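Local coordinates for protein maltose operon transcriptional repressor (Staphylococcus aureus subsp. aureus Mu50, PDB 3HCW) that probably represses transcription of the maltose operon, with this C-terminal fragment forming the part expected to sense a sugar or related effector, at residues I10-K15 with A71-Y76; L23-I28 with N228-T233; I111-I116 with R248-Q253. One frame throughout, in Å; residues are numbered along the deposited sequence. Where two conformers were deposited one is given.

Interaction 1: I10-K15 with A71-Y76; sequences IGLVLK and AFILLY
Strands 10-13 and 71-74 are neighbouring parallel strands in the N-terminal half of a periplasmic-binding-protein-like fold, the effector-binding fold of LacI-type repressors. Their short axes diverge by 23°. The sheet has helices on both faces, and strand 9-13 runs between 44-47 and 71-74. Four backbone hydrogen bonds join the pair in the alternating parallel pattern. Gly-11 N donates to Ala-71 O at 2.8 Å, and Ile-73 N donates to Gly-11 O at 2.9 Å. Val-13 N then gives a more bent bond to Ile-73 O. The last bond, from Leu-75 N to Val-13 O, carries the pairing past the strand ends.

Side chains alternate between two faces. On one, Leu-12 and Ile-73 lie alongside each other, with Leu-12 CD2 at 4.0 Å from Ile-73 CD1. Helices 25-39 and 247-263 cover this layer. On the other, Val-13 meets Phe-72 and Leu-74 beneath helices 53-65 and 82-89. Val-13 CG1 lies anti to the backbone N (chi1 -169°), which turns CG2 into the corner between these two partners. The Phe-72 ring passes close to Gly-11, with Phe-72 CD1 3.3 Å from Gly-11 O; the glycine has no side chain to obstruct it. Beyond the strands, Tyr-76 OH is hydrogen-bonded to Asp-81. Val-13 CG2 touches Phe-72 CD1 and Leu-74 CD2, each at 3.7 Å.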
loop_
_atom_site.group_PDB
_atom_site.type_symbol
_atom_site.label_atom_id
_atom_site.label_comp_id
_atom_site.label_asym_id
_atom_site.label_seq_id
_atom_site.Cartn_x
_atom_site.Cartn_y
_atom_site.Cartn_z
ATOM N N ILE A 10 -4.473 -7.667 -22.370
ATOM C CA ILE A 10 -5.558 -6.783 -21.935
ATOM C C ILE A 10 -4.981 -5.469 -21.408
ATOM O O ILE A 10 -4.139 -5.478 -20.513
ATOM C CB ILE A 10 -6.439 -7.424 -20.816
ATOM C CG1 ILE A 10 -6.758 -8.903 -21.107
ATOM C CG2 ILE A 10 -7.707 -6.576 -20.563
ATOM C CD1 ILE A 10 -7.673 -9.140 -22.291
ATOM N N GLY A 11 -5.429 -4.347 -21.970
ATOM C CA GLY A 11 -5.040 -3.032 -21.465
ATOM C C GLY A 11 -5.896 -2.615 -20.279
ATOM O O GLY A 11 -7.124 -2.640 -20.347
ATOM N N LEU A 12 -5.248 -2.242 -19.184
ATOM C CA LEU A 12 -5.955 -1.816 -17.979
ATOM C C LEU A 12 -5.794 -0.303 -17.758
ATOM O O LEU A 12 -4.724 0.153 -17.347
ATOM C CB LEU A 12 -5.445 -2.605 -16.768
ATOM C CG LEU A 12 -5.208 -4.111 -16.991
ATOM C CD1 LEU A 12 -4.578 -4.735 -15.775
ATOM C CD2 LEU A 12 -6.472 -4.880 -17.379
ATOM N N VAL A 13 -6.853 0.465 -18.025
ATOM C CA VAL A 13 -6.810 1.931 -17.861
ATOM C C VAL A 13 -7.033 2.429 -16.422
ATOM O O VAL A 13 -8.117 2.274 -15.851
ATOM C CB VAL A 13 -7.791 2.659 -18.809
ATOM C CG1 VAL A 13 -7.525 4.168 -18.797
ATOM C CG2 VAL A 13 -7.666 2.120 -20.220
ATOM N N LEU A 14 -5.991 3.042 -15.866
ATOM C CA LEU A 14 -6.005 3.638 -14.532
ATOM C C LEU A 14 -6.340 5.133 -14.585
ATOM O O LEU A 14 -6.202 5.780 -15.628
ATOM C CB LEU A 14 -4.636 3.454 -13.868
ATOM C CG LEU A 14 -4.308 2.339 -12.867
ATOM C CD1 LEU A 14 -4.699 2.760 -11.462
ATOM C CD2 LEU A 14 -4.924 1.000 -13.228
ATOM N N LYS A 15 -6.770 5.664 -13.440
ATOM C CA LYS A 15 -7.089 7.084 -13.255
ATOM C C LYS A 15 -5.816 7.948 -13.236
ATOM O O LYS A 15 -5.761 9.006 -13.872
ATOM C CB LYS A 15 -7.874 7.249 -11.946
ATOM C CG LYS A 15 -8.471 8.628 -11.681
ATOM C CD LYS A 15 -8.611 8.888 -10.169
ATOM C CE LYS A 15 -9.625 7.955 -9.506
ATOM N NZ LYS A 15 -9.675 8.126 -8.029
ATOM N N ALA A 71 -8.259 -6.061 -25.782
ATOM C CA ALA A 71 -9.372 -5.445 -25.068
ATOM C C ALA A 71 -8.910 -4.612 -23.881
ATOM O O ALA A 71 -7.726 -4.606 -23.519
ATOM C CB ALA A 71 -10.347 -6.510 -24.611
ATOM N N PHE A 72 -9.866 -3.916 -23.272
ATOM C CA PHE A 72 -9.581 -3.003 -22.177
ATOM C C PHE A 72 -10.463 -3.252 -20.974
ATOM O O PHE A 72 -11.547 -3.811 -21.086
ATOM C CB PHE A 72 -9.766 -1.565 -22.637
ATOM C CG PHE A 72 -8.632 -1.045 -23.448
ATOM C CD1 PHE A 72 -7.548 -0.449 -22.826
ATOM C CD2 PHE A 72 -8.637 -1.159 -24.836
ATOM C CE1 PHE A 72 -6.477 0.055 -23.569
ATOM C CE2 PHE A 72 -7.580 -0.661 -25.586
ATOM C CZ PHE A 72 -6.496 -0.044 -24.950
ATOM N N ILE A 73 -9.982 -2.840 -19.816
ATOM C CA ILE A 73 -10.805 -2.783 -18.621
ATOM C C ILE A 73 -10.578 -1.387 -18.056
ATOM O O ILE A 73 -9.462 -1.077 -17.627
ATOM C CB ILE A 73 -10.402 -3.870 -17.582
ATOM C CG1 ILE A 73 -10.587 -5.289 -18.147
ATOM C CG2 ILE A 73 -11.196 -3.711 -16.296
ATOM C CD1 ILE A 73 -10.221 -6.394 -17.163
ATOM N N LEU A 74 -11.606 -0.532 -18.112
ATOM C CA LEU A 74 -11.544 0.798 -17.481
ATOM C C LEU A 74 -11.736 0.642 -15.982
ATOM O O LEU A 74 -12.771 0.149 -15.536
ATOM C CB LEU A 74 -12.625 1.735 -18.020
ATOM C CG LEU A 74 -12.693 2.036 -19.517
ATOM C CD1 LEU A 74 -13.758 3.066 -19.780
ATOM C CD2 LEU A 74 -11.377 2.542 -20.007
ATOM N N LEU A 75 -10.742 1.068 -15.208
ATOM C CA LEU A 75 -10.758 0.892 -13.755
ATOM C C LEU A 75 -11.445 2.035 -12.993
ATOM O O LEU A 75 -11.206 2.216 -11.800
ATOM C CB LEU A 75 -9.347 0.720 -13.207
ATOM C CG LEU A 75 -8.445 -0.510 -13.360
ATOM C CD1 LEU A 75 -7.979 -0.928 -11.972
ATOM C CD2 LEU A 75 -9.088 -1.665 -14.026
ATOM N N TYR A 76 -12.298 2.789 -13.680
ATOM C CA TYR A 76 -13.090 3.846 -13.061
ATOM C C TYR A 76 -14.338 4.097 -13.907
ATOM O O TYR A 76 -14.401 3.676 -15.056
ATOM C CB TYR A 76 -12.264 5.134 -12.920
ATOM C CG TYR A 76 -11.903 5.761 -14.242
ATOM C CD1 TYR A 76 -10.730 5.404 -14.906
ATOM C CD2 TYR A 76 -12.738 6.712 -14.835
ATOM C CE1 TYR A 76 -10.404 5.973 -16.127
ATOM C CE2 TYR A 76 -12.425 7.276 -16.048
ATOM C CZ TYR A 76 -11.259 6.905 -16.685
ATOM O OH TYR A 76 -10.952 7.480 -17.881
#

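Interaction 2: L23-I28 with N228-T233; sequences LNPFYI and NDSYLT
Pro-25 packs against Ser-230 and Leu-232, and this is the close part of the contact. Pro-25 CG lies 3.7 Å from Leu-232 CD1, with the two side chains set nearly square to each other. The same ring also touches the Ser-230 side chain: Pro-25 CB is 3.9 Å from Ser-230 CB. Met-202 of helix 201-213 packs on both Pro-25 and Leu-232.

Each side of this patch is the start of a helix. Asn-24 is the N-cap of helix 25-39, and its OD1 accepts from Phe-26 N at 3.2 Å. The N-H points almost straight at the oxygen, with an angle of 164°, but the donor is tilted from the amide plane. Ser-230 is the N-cap of helix 231-234. Its OG sits between the backbone N and the carbonyl carbon (chi1 69°), where it accepts from Leu-232 N at 3.1 Å.

The contact bridges the two lobes of the periplasmic-binding-protein-like fold, joining helix 25-39 of one to the turn after strand 222-227 of the other. A bound glycerol, probably from the crystallisation liquor, lies near Asn-228, consistent with a pocket between the lobes.

Towards Asn-228 the contact is more polar and rests on a single oxygen-to-carbon approach, Asn-228 OD1 to Phe-26 CB at 3.6 Å. Asn-228 is modelled in two conformations, so the placement of its amide, including this approach, is doubtful. In one of them its ND2 is hydrogen-bonded to Asp-200. The solvent side lies at Phe-26, which is partly exposed. The second subunit also reaches this region: its Leu-23 packs on Pro-25.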
loop_
_atom_site.group_PDB
_atom_site.type_symbol
_atom_site.label_atom_id
_atom_site.label_comp_id
_atom_site.label_asym_id
_atom_site.label_seq_id
_atom_site.Cartn_x
_atom_site.Cartn_y
_atom_site.Cartn_z
ATOM N N LEU A 23 -0.171 3.145 -4.858
ATOM C CA LEU A 23 0.003 2.559 -3.521
ATOM C C LEU A 23 -1.343 2.306 -2.867
ATOM O O LEU A 23 -1.401 1.734 -1.765
ATOM C CB LEU A 23 0.809 3.484 -2.607
ATOM C CG LEU A 23 2.342 3.553 -2.525
ATOM C CD1 LEU A 23 3.044 3.689 -3.877
ATOM C CD2 LEU A 23 2.713 4.718 -1.612
ATOM N N ASN A 24 -2.415 2.740 -3.538
ATOM C CA ASN A 24 -3.773 2.541 -3.037
ATOM C C ASN A 24 -4.088 1.057 -3.119
ATOM O O ASN A 24 -4.077 0.492 -4.208
ATOM C CB ASN A 24 -4.789 3.346 -3.862
ATOM C CG ASN A 24 -6.075 3.622 -3.111
ATOM O OD1 ASN A 24 -6.667 2.728 -2.504
ATOM N ND2 ASN A 24 -6.523 4.874 -3.155
ATOM N N PRO A 25 -4.368 0.426 -1.967
ATOM C CA PRO A 25 -4.704 -0.996 -1.862
ATOM C C PRO A 25 -5.945 -1.407 -2.654
ATOM O O PRO A 25 -6.177 -2.601 -2.840
ATOM C CB PRO A 25 -4.986 -1.184 -0.364
ATOM C CG PRO A 25 -4.237 -0.102 0.298
ATOM C CD PRO A 25 -4.379 1.071 -0.644
ATOM N N PHE A 26 -6.739 -0.432 -3.091
ATOM C CA PHE A 26 -7.859 -0.707 -3.978
ATOM C C PHE A 26 -7.328 -1.180 -5.309
ATOM O O PHE A 26 -7.673 -2.268 -5.769
ATOM C CB PHE A 26 -8.736 0.530 -4.206
ATOM C CG PHE A 26 -9.818 0.308 -5.223
ATOM C CD1 PHE A 26 -10.957 -0.420 -4.895
ATOM C CD2 PHE A 26 -9.695 0.819 -6.520
ATOM C CE1 PHE A 26 -11.966 -0.632 -5.843
ATOM C CE2 PHE A 26 -10.694 0.607 -7.470
ATOM C CZ PHE A 26 -11.829 -0.115 -7.132
ATOM N N TYR A 27 -6.494 -0.349 -5.922
ATOM C CA TYR A 27 -5.945 -0.661 -7.226
ATOM C C TYR A 27 -4.972 -1.836 -7.165
ATOM O O TYR A 27 -5.004 -2.698 -8.026
ATOM C CB TYR A 27 -5.328 0.581 -7.860
ATOM C CG TYR A 27 -6.352 1.666 -8.103
ATOM C CD1 TYR A 27 -7.232 1.593 -9.187
ATOM C CD2 TYR A 27 -6.458 2.763 -7.240
ATOM C CE1 TYR A 27 -8.180 2.588 -9.421
ATOM C CE2 TYR A 27 -7.402 3.765 -7.464
ATOM C CZ TYR A 27 -8.261 3.671 -8.556
ATOM O OH TYR A 27 -9.198 4.652 -8.781
ATOM N N ILE A 28 -4.146 -1.904 -6.126
ATOM C CA ILE A 28 -3.262 -3.076 -5.958
ATOM C C ILE A 28 -4.050 -4.390 -5.979
ATOM O O ILE A 28 -3.708 -5.313 -6.714
ATOM C CB ILE A 28 -2.378 -2.966 -4.698
ATOM C CG1 ILE A 28 -1.401 -1.798 -4.862
ATOM C CG2 ILE A 28 -1.605 -4.281 -4.444
ATOM C CD1 ILE A 28 -1.064 -1.144 -3.588
ATOM N N ASN A 228 -13.221 0.829 1.722
ATOM C CA ASN A 228 -12.111 -0.024 1.586
ATOM C C ASN A 228 -11.145 -0.637 2.448
ATOM O O ASN A 228 -10.004 -0.315 2.447
ATOM C CB ASN A 228 -11.709 -0.250 0.154
ATOM C CG ASN A 228 -10.721 0.712 -0.289
ATOM O OD1 ASN A 228 -9.614 0.361 -0.693
ATOM N ND2 ASN A 228 -11.097 1.959 -0.225
ATOM N N ASP A 229 -11.653 -1.586 3.178
ATOM C CA ASP A 229 -10.868 -2.268 4.201
ATOM C C ASP A 229 -9.641 -2.935 3.607
ATOM O O ASP A 229 -9.728 -3.617 2.595
ATOM C CB ASP A 229 -11.708 -3.334 4.906
ATOM C CG ASP A 229 -11.013 -3.908 6.128
ATOM O OD1 ASP A 229 -10.369 -3.131 6.861
ATOM O OD2 ASP A 229 -11.104 -5.133 6.361
ATOM N N SER A 230 -8.501 -2.690 4.238
ATOM C CA SER A 230 -7.279 -3.418 3.970
ATOM C C SER A 230 -6.534 -3.516 5.292
ATOM O O SER A 230 -7.062 -3.145 6.348
ATOM C CB SER A 230 -6.423 -2.665 2.947
ATOM O OG SER A 230 -5.910 -1.466 3.511
ATOM N N TYR A 231 -5.294 -3.980 5.212
ATOM C CA TYR A 231 -4.392 -4.045 6.345
ATOM C C TYR A 231 -4.160 -2.668 6.965
ATOM O O TYR A 231 -3.928 -2.567 8.166
ATOM C CB TYR A 231 -3.063 -4.700 5.928
ATOM C CG TYR A 231 -2.148 -5.043 7.084
ATOM C CD1 TYR A 231 -2.545 -5.948 8.080
ATOM C CD2 TYR A 231 -0.886 -4.470 7.183
ATOM C CE1 TYR A 231 -1.701 -6.262 9.151
ATOM C CE2 TYR A 231 -0.031 -4.778 8.244
ATOM C CZ TYR A 231 -0.440 -5.667 9.223
ATOM O OH TYR A 231 0.417 -5.950 10.265
ATOM N N LEU A 232 -4.282 -1.618 6.153
ATOM C CA LEU A 232 -3.986 -0.246 6.583
ATOM C C LEU A 232 -5.018 0.378 7.510
ATOM O O LEU A 232 -4.659 1.154 8.387
ATOM C CB LEU A 232 -3.748 0.659 5.372
ATOM C CG LEU A 232 -2.512 0.316 4.533
ATOM C CD1 LEU A 232 -2.451 1.192 3.295
ATOM C CD2 LEU A 232 -1.224 0.437 5.357
ATOM N N THR A 233 -6.293 0.054 7.309
ATOM C CA THR A 233 -7.339 0.500 8.221
ATOM C C THR A 233 -7.342 -0.356 9.487
ATOM O O THR A 233 -7.639 0.141 10.565
ATOM C CB THR A 233 -8.727 0.462 7.572
ATOM O OG1 THR A 233 -8.878 -0.751 6.830
ATOM C CG2 THR A 233 -8.918 1.642 6.636
#

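Interaction 3: I111-I116 with R248-Q253; sequences IDNDNI and RMLGQQ
Ile-111 turns its CG2 methyl anti to the backbone N (chi1 -71°, measured to CG1), and this methyl meets Leu-250. Leu-250 has CG anti to its carbonyl carbon (chi1 -73°), which carries both its methyls towards the strand. Ile-111 CG2 lies 3.9 Å from Leu-250 CD2, and the two side chains run antiparallel alongside one another. The same Ile-111 CG2 is 3.8 Å from Leu-250 O on the helix backbone. It also approaches Gln-253 CB one turn further on, at 4.2 Å.

The fork of Leu-250 spans Asp-112 and Asn-113. Leu-250 CD2 also rests on the backbone at Asp-112 C, at 3.8 Å. Leu-250 CD1 comes against the amide of Asn-113, 3.6 Å from its OD1, with the two side chains roughly perpendicular. The polar atoms of that amide are satisfied elsewhere. Asn-113 ND2 is hydrogen-bonded to Ile-245 O and Ile-275 O, and OD1 to a glycerol, probably from the crystallisation liquor. The two backbone carbonyls probably set the rotation of the amide while Leu-250 packs against it.

Ile-275 touches both Ile-111 and Leu-250. Segment 248-253 of the helix runs nearly antiparallel to 111-113 (161°), as a layer over the sheet. Asp-112 OD1 and Asn-115 ND2 are also hydrogen-bonded to glycerol. Glycerol binding by Asp-112, Asn-113 and Asn-115 is consistent with the inter-lobe effector cleft of the periplasmic-binding-protein-like fold.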
loop_
_atom_site.group_PDB
_atom_site.type_symbol
_atom_site.label_atom_id
_atom_site.label_comp_id
_atom_site.label_asym_id
_atom_site.label_seq_id
_atom_site.Cartn_x
_atom_site.Cartn_y
_atom_site.Cartn_z
ATOM N N ILE A 111 -18.834 -3.812 -13.796
ATOM C CA ILE A 111 -18.624 -4.546 -12.553
ATOM C C ILE A 111 -18.483 -3.517 -11.432
ATOM O O ILE A 111 -17.598 -2.677 -11.467
ATOM C CB ILE A 111 -17.391 -5.503 -12.639
ATOM C CG1 ILE A 111 -17.681 -6.698 -13.561
ATOM C CG2 ILE A 111 -17.034 -6.061 -11.284
ATOM C CD1 ILE A 111 -17.181 -6.534 -14.946
ATOM N N ASP A 112 -19.371 -3.572 -10.449
ATOM C CA ASP A 112 -19.376 -2.574 -9.386
ATOM C C ASP A 112 -19.694 -3.212 -8.027
ATOM O O ASP A 112 -20.071 -4.391 -7.962
ATOM C CB ASP A 112 -20.419 -1.503 -9.723
ATOM C CG ASP A 112 -20.083 -0.126 -9.155
ATOM O OD1 ASP A 112 -19.005 0.055 -8.556
ATOM O OD2 ASP A 112 -20.925 0.786 -9.302
ATOM N N ASN A 113 -19.489 -2.445 -6.955
ATOM C CA ASN A 113 -20.166 -2.692 -5.684
ATOM C C ASN A 113 -21.455 -1.890 -5.728
ATOM O O ASN A 113 -21.608 -0.995 -6.584
ATOM C CB ASN A 113 -19.348 -2.174 -4.500
ATOM C CG ASN A 113 -17.981 -2.804 -4.396
ATOM O OD1 ASN A 113 -16.965 -2.126 -4.546
ATOM N ND2 ASN A 113 -17.942 -4.104 -4.126
ATOM N N ASP A 114 -22.367 -2.179 -4.799
ATOM C CA ASP A 114 -23.517 -1.305 -4.561
ATOM C C ASP A 114 -23.062 -0.250 -3.559
ATOM O O ASP A 114 -23.031 -0.479 -2.353
ATOM C CB ASP A 114 -24.742 -2.105 -4.078
ATOM C CG ASP A 114 -26.023 -1.264 -3.995
ATOM O OD1 ASP A 114 -27.122 -1.855 -3.898
ATOM O OD2 ASP A 114 -25.952 -0.017 -4.001
ATOM N N ASN A 115 -22.701 0.919 -4.074
ATOM C CA ASN A 115 -22.009 1.913 -3.259
ATOM C C ASN A 115 -22.950 2.767 -2.426
ATOM O O ASN A 115 -22.550 3.343 -1.408
ATOM C CB ASN A 115 -21.048 2.762 -4.109
ATOM C CG ASN A 115 -19.653 2.173 -4.167
ATOM O OD1 ASN A 115 -19.040 1.889 -3.133
ATOM N ND2 ASN A 115 -19.125 2.017 -5.376
ATOM N N ILE A 116 -24.207 2.826 -2.849
ATOM C CA ILE A 116 -25.249 3.423 -2.026
ATOM C C ILE A 116 -25.520 2.547 -0.790
ATOM O O ILE A 116 -25.459 3.025 0.336
ATOM C CB ILE A 116 -26.511 3.717 -2.837
ATOM C CG1 ILE A 116 -26.170 4.725 -3.954
ATOM C CG2 ILE A 116 -27.604 4.225 -1.919
ATOM C CD1 ILE A 116 -27.311 5.141 -4.855
ATOM N N ARG A 248 -10.218 -7.520 -4.770
ATOM C CA ARG A 248 -9.659 -8.685 -5.456
ATOM C C ARG A 248 -10.749 -9.457 -6.199
ATOM O O ARG A 248 -10.517 -9.917 -7.321
ATOM C CB ARG A 248 -8.897 -9.588 -4.496
ATOM C CG ARG A 248 -7.950 -10.531 -5.199
ATOM C CD ARG A 248 -7.037 -11.209 -4.210
ATOM N NE ARG A 248 -6.263 -12.255 -4.863
ATOM C CZ ARG A 248 -5.272 -12.924 -4.291
ATOM N NH1 ARG A 248 -4.629 -13.864 -4.976
ATOM N NH2 ARG A 248 -4.928 -12.659 -3.040
ATOM N N MET A 249 -11.933 -9.558 -5.584
ATOM C CA MET A 249 -13.117 -10.130 -6.233
ATOM C C MET A 249 -13.555 -9.303 -7.439
ATOM O O MET A 249 -13.814 -9.854 -8.496
ATOM C CB MET A 249 -14.290 -10.245 -5.257
ATOM C CG MET A 249 -14.557 -11.642 -4.716
ATOM S SD MET A 249 -16.181 -11.770 -3.921
ATOM C CE MET A 249 -17.263 -11.854 -5.345
ATOM N N LEU A 250 -13.651 -7.980 -7.269
ATOM C CA LEU A 250 -13.993 -7.085 -8.388
ATOM C C LEU A 250 -13.085 -7.309 -9.602
ATOM O O LEU A 250 -13.559 -7.396 -10.732
ATOM C CB LEU A 250 -13.896 -5.612 -7.959
ATOM C CG LEU A 250 -14.963 -5.018 -7.042
ATOM C CD1 LEU A 250 -14.377 -3.860 -6.257
ATOM C CD2 LEU A 250 -16.193 -4.565 -7.830
ATOM N N GLY A 251 -11.778 -7.424 -9.343
ATOM C CA GLY A 251 -10.783 -7.646 -10.383
ATOM C C GLY A 251 -10.918 -8.997 -11.069
ATOM O O GLY A 251 -10.862 -9.084 -12.303
ATOM N N GLN A 252 -11.099 -10.049 -10.274
ATOM C CA GLN A 252 -11.293 -11.396 -10.811
ATOM C C GLN A 252 -12.525 -11.449 -11.708
ATOM O O GLN A 252 -12.472 -12.034 -12.781
ATOM C CB GLN A 252 -11.400 -12.436 -9.692
ATOM C CG GLN A 252 -10.079 -12.722 -8.995
ATOM C CD GLN A 252 -10.235 -13.600 -7.757
ATOM O OE1 GLN A 252 -11.347 -13.939 -7.351
ATOM N NE2 GLN A 252 -9.111 -13.973 -7.155
ATOM N N GLN A 253 -13.615 -10.821 -11.266
ATOM C CA GLN A 253 -14.866 -10.769 -12.040
ATOM C C GLN A 253 -14.719 -9.979 -13.351
ATOM O O GLN A 253 -15.277 -10.364 -14.373
ATOM C CB GLN A 253 -15.988 -10.171 -11.195
ATOM C CG GLN A 253 -16.433 -11.033 -10.012
ATOM C CD GLN A 253 -17.217 -12.261 -10.435
ATOM O OE1 GLN A 253 -18.164 -12.170 -11.223
ATOM N NE2 GLN A 253 -16.829 -13.416 -9.912
#

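Interaction 1 pairs two strands within the N-terminal lobe. Interaction 3 sets helix 247-263 against strand 110-113 of the same sheet, with centres about 14 Å apart and no touch. The centre of interaction 2 is about 19 Å from that of interaction 1 and about 14 Å from that of interaction 3, yet its atoms touch both. Tyr-27 packs on Leu-14, Lys-15 and Leu-75; Phe-26 packs on Leu-250. The start of helix 25-39 thus packs against both other contacts. Along the chain, interaction 1 closes before interaction 3 opens, and interaction 2 crosses both. The chain returns late to its first lobe, and glycerol near all three contacts is consistent with a shared cleft.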